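Long-range contact in 5'-tyrosyl-DNA phosphodiesterase (Caenorhabditis elegans, PDB 4GEW), which belongs to the endonuclease/exonuclease/phosphatase family of DNase I-like proteins and also carries a UBA-like domain: residues Phe301-Phe306 and Pro350-Ala355. Residues are numbered along the deposited sequence; the frame is centred on the assembly and turned at random.
Sequences FTWDTF and PSDHWA
Trp303 holds its CG trans to the backbone N (chi1 -171°), while Asp352 tucks its carboxylate between its own N and carbonyl carbon, and the indole edge thereby runs into the acid. NE1 of Trp303 donates to OD1 of Asp352 over 2.8 Å. The acceptor lies almost in the indole plane, yet the N-H comes down from above the carboxylate, the two planes standing 88° apart. Beside this bond, Trp303 CD1 points at one face of the His353 imidazole, 3.5 Å from NE2, in an edge-to-face pair with ring planes 52° apart. The 350-355 loop leads into strand 355-361 of the DNase I-like fold, whose two sheets face each other; residues 303-304 form a short strand on the other sheet, at a classic beta bulge where Thr302 and Trp303 both face Met319. Asp322 of that sheet accepts from both Thr302 OG1 and His353 ND1, holding the imidazole by ND1, while NE2 is the ring atom nearest Trp303 CD1, and a glycerol lies close to the histidine. Thr302 O takes the backbone N-H of Trp354 at 2.8 Å and also a CA-H contact from His353. Trp354 lays its CD1 edge against Phe301 O, 3.3 Å away. Two waters complete the junction: one links Asp304 N to Asp352 O and sits over the centre of the Trp354 ring; the other, in the plane of that ring, accepts from Trp354 NE1 and donates to Asp304 OD2. OD1 of Asp304 accepts from Phe306 N in an Asx turn.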
# COMPACT_ATOMS: atom_id res chain seq x y z
N PHE A 301 -28.69 17.57 6.60
CA PHE A 301 -29.62 16.57 6.08
C PHE A 301 -29.87 16.68 4.58
O PHE A 301 -30.11 17.76 4.05
CB PHE A 301 -30.92 16.57 6.90
CG PHE A 301 -30.70 16.30 8.36
CD1 PHE A 301 -30.37 15.03 8.80
CD2 PHE A 301 -30.77 17.33 9.29
CE1 PHE A 301 -30.14 14.78 10.13
CE2 PHE A 301 -30.54 17.08 10.63
CZ PHE A 301 -30.22 15.81 11.06
N THR A 302 -29.80 15.53 3.90
CA THR A 302 -29.88 15.47 2.44
C THR A 302 -31.19 14.83 1.98
O THR A 302 -31.56 14.90 0.81
CB THR A 302 -28.71 14.68 1.86
OG1 THR A 302 -28.79 13.31 2.31
CG2 THR A 302 -27.40 15.27 2.32
N TRP A 303 -31.88 14.18 2.92
CA TRP A 303 -33.20 13.62 2.66
C TRP A 303 -34.07 14.03 3.84
O TRP A 303 -33.93 13.49 4.94
CB TRP A 303 -33.10 12.10 2.55
CG TRP A 303 -34.34 11.41 2.08
CD1 TRP A 303 -34.75 11.24 0.78
CD2 TRP A 303 -35.33 10.77 2.89
NE1 TRP A 303 -35.93 10.55 0.75
CE2 TRP A 303 -36.31 10.25 2.03
CE3 TRP A 303 -35.48 10.59 4.27
CZ2 TRP A 303 -37.43 9.57 2.50
CZ3 TRP A 303 -36.59 9.91 4.73
CH2 TRP A 303 -37.55 9.41 3.85
N ASP A 304 -34.96 14.99 3.61
CA ASP A 304 -35.67 15.67 4.69
C ASP A 304 -37.14 15.87 4.33
O ASP A 304 -37.48 16.79 3.58
CB ASP A 304 -35.00 17.04 4.93
CG ASP A 304 -35.55 17.77 6.15
OD1 ASP A 304 -36.58 17.34 6.71
OD2 ASP A 304 -34.95 18.79 6.56
N THR A 305 -38.02 15.02 4.87
CA THR A 305 -39.44 15.10 4.54
C THR A 305 -40.17 16.21 5.30
O THR A 305 -41.33 16.50 5.02
CB THR A 305 -40.17 13.76 4.78
OG1 THR A 305 -40.18 13.47 6.19
CG2 THR A 305 -39.49 12.63 4.02
N PHE A 306 -39.49 16.82 6.27
CA PHE A 306 -40.00 18.02 6.94
C PHE A 306 -39.98 19.20 5.97
O PHE A 306 -40.81 20.10 6.06
CB PHE A 306 -39.12 18.39 8.15
CG PHE A 306 -39.27 17.47 9.33
CD1 PHE A 306 -38.33 16.48 9.57
CD2 PHE A 306 -40.32 17.61 10.22
CE1 PHE A 306 -38.45 15.64 10.68
CE2 PHE A 306 -40.45 16.77 11.32
CZ PHE A 306 -39.50 15.79 11.55
N PRO A 350 -37.03 18.78 -7.65
CA PRO A 350 -36.43 17.89 -8.65
C PRO A 350 -36.37 16.45 -8.15
O PRO A 350 -36.57 15.51 -8.92
CB PRO A 350 -35.01 18.45 -8.82
CG PRO A 350 -35.13 19.89 -8.46
CD PRO A 350 -36.20 19.97 -7.39
N SER A 351 -36.10 16.29 -6.86
CA SER A 351 -35.97 14.96 -6.27
C SER A 351 -36.36 15.03 -4.80
O SER A 351 -36.43 16.11 -4.22
CB SER A 351 -34.52 14.47 -6.40
OG SER A 351 -34.33 13.22 -5.76
N ASP A 352 -36.60 13.87 -4.20
CA ASP A 352 -36.82 13.81 -2.77
C ASP A 352 -35.50 13.97 -2.01
O ASP A 352 -35.49 14.12 -0.79
CB ASP A 352 -37.55 12.52 -2.37
CG ASP A 352 -36.73 11.27 -2.64
OD1 ASP A 352 -36.85 10.30 -1.86
OD2 ASP A 352 -35.97 11.25 -3.63
N HIS A 353 -34.39 13.97 -2.74
CA HIS A 353 -33.08 14.25 -2.15
C HIS A 353 -32.61 15.64 -2.51
O HIS A 353 -32.86 16.13 -3.61
CB HIS A 353 -32.03 13.28 -2.67
CG HIS A 353 -32.13 11.90 -2.11
ND1 HIS A 353 -31.24 11.39 -1.19
CD2 HIS A 353 -33.01 10.89 -2.37
CE1 HIS A 353 -31.56 10.15 -0.89
NE2 HIS A 353 -32.63 9.82 -1.60
N TRP A 354 -31.90 16.27 -1.58
CA TRP A 354 -31.09 17.42 -1.94
C TRP A 354 -29.82 16.89 -2.60
O TRP A 354 -29.38 15.78 -2.32
CB TRP A 354 -30.75 18.26 -0.71
CG TRP A 354 -31.92 18.74 0.14
CD1 TRP A 354 -31.95 18.81 1.50
CD2 TRP A 354 -33.20 19.22 -0.31
NE1 TRP A 354 -33.16 19.31 1.93
CE2 TRP A 354 -33.94 19.57 0.83
CE3 TRP A 354 -33.78 19.40 -1.58
CZ2 TRP A 354 -35.23 20.09 0.76
CZ3 TRP A 354 -35.07 19.91 -1.65
CH2 TRP A 354 -35.78 20.25 -0.49
N ALA A 355 -29.23 17.68 -3.48
CA ALA A 355 -27.93 17.35 -4.04
C ALA A 355 -26.86 17.88 -3.10
O ALA A 355 -27.04 18.93 -2.48
CB ALA A 355 -27.77 17.95 -5.42
O HOH W 1 -34.78 16.24 1.04
O HOH W 2 -33.33 20.01 4.65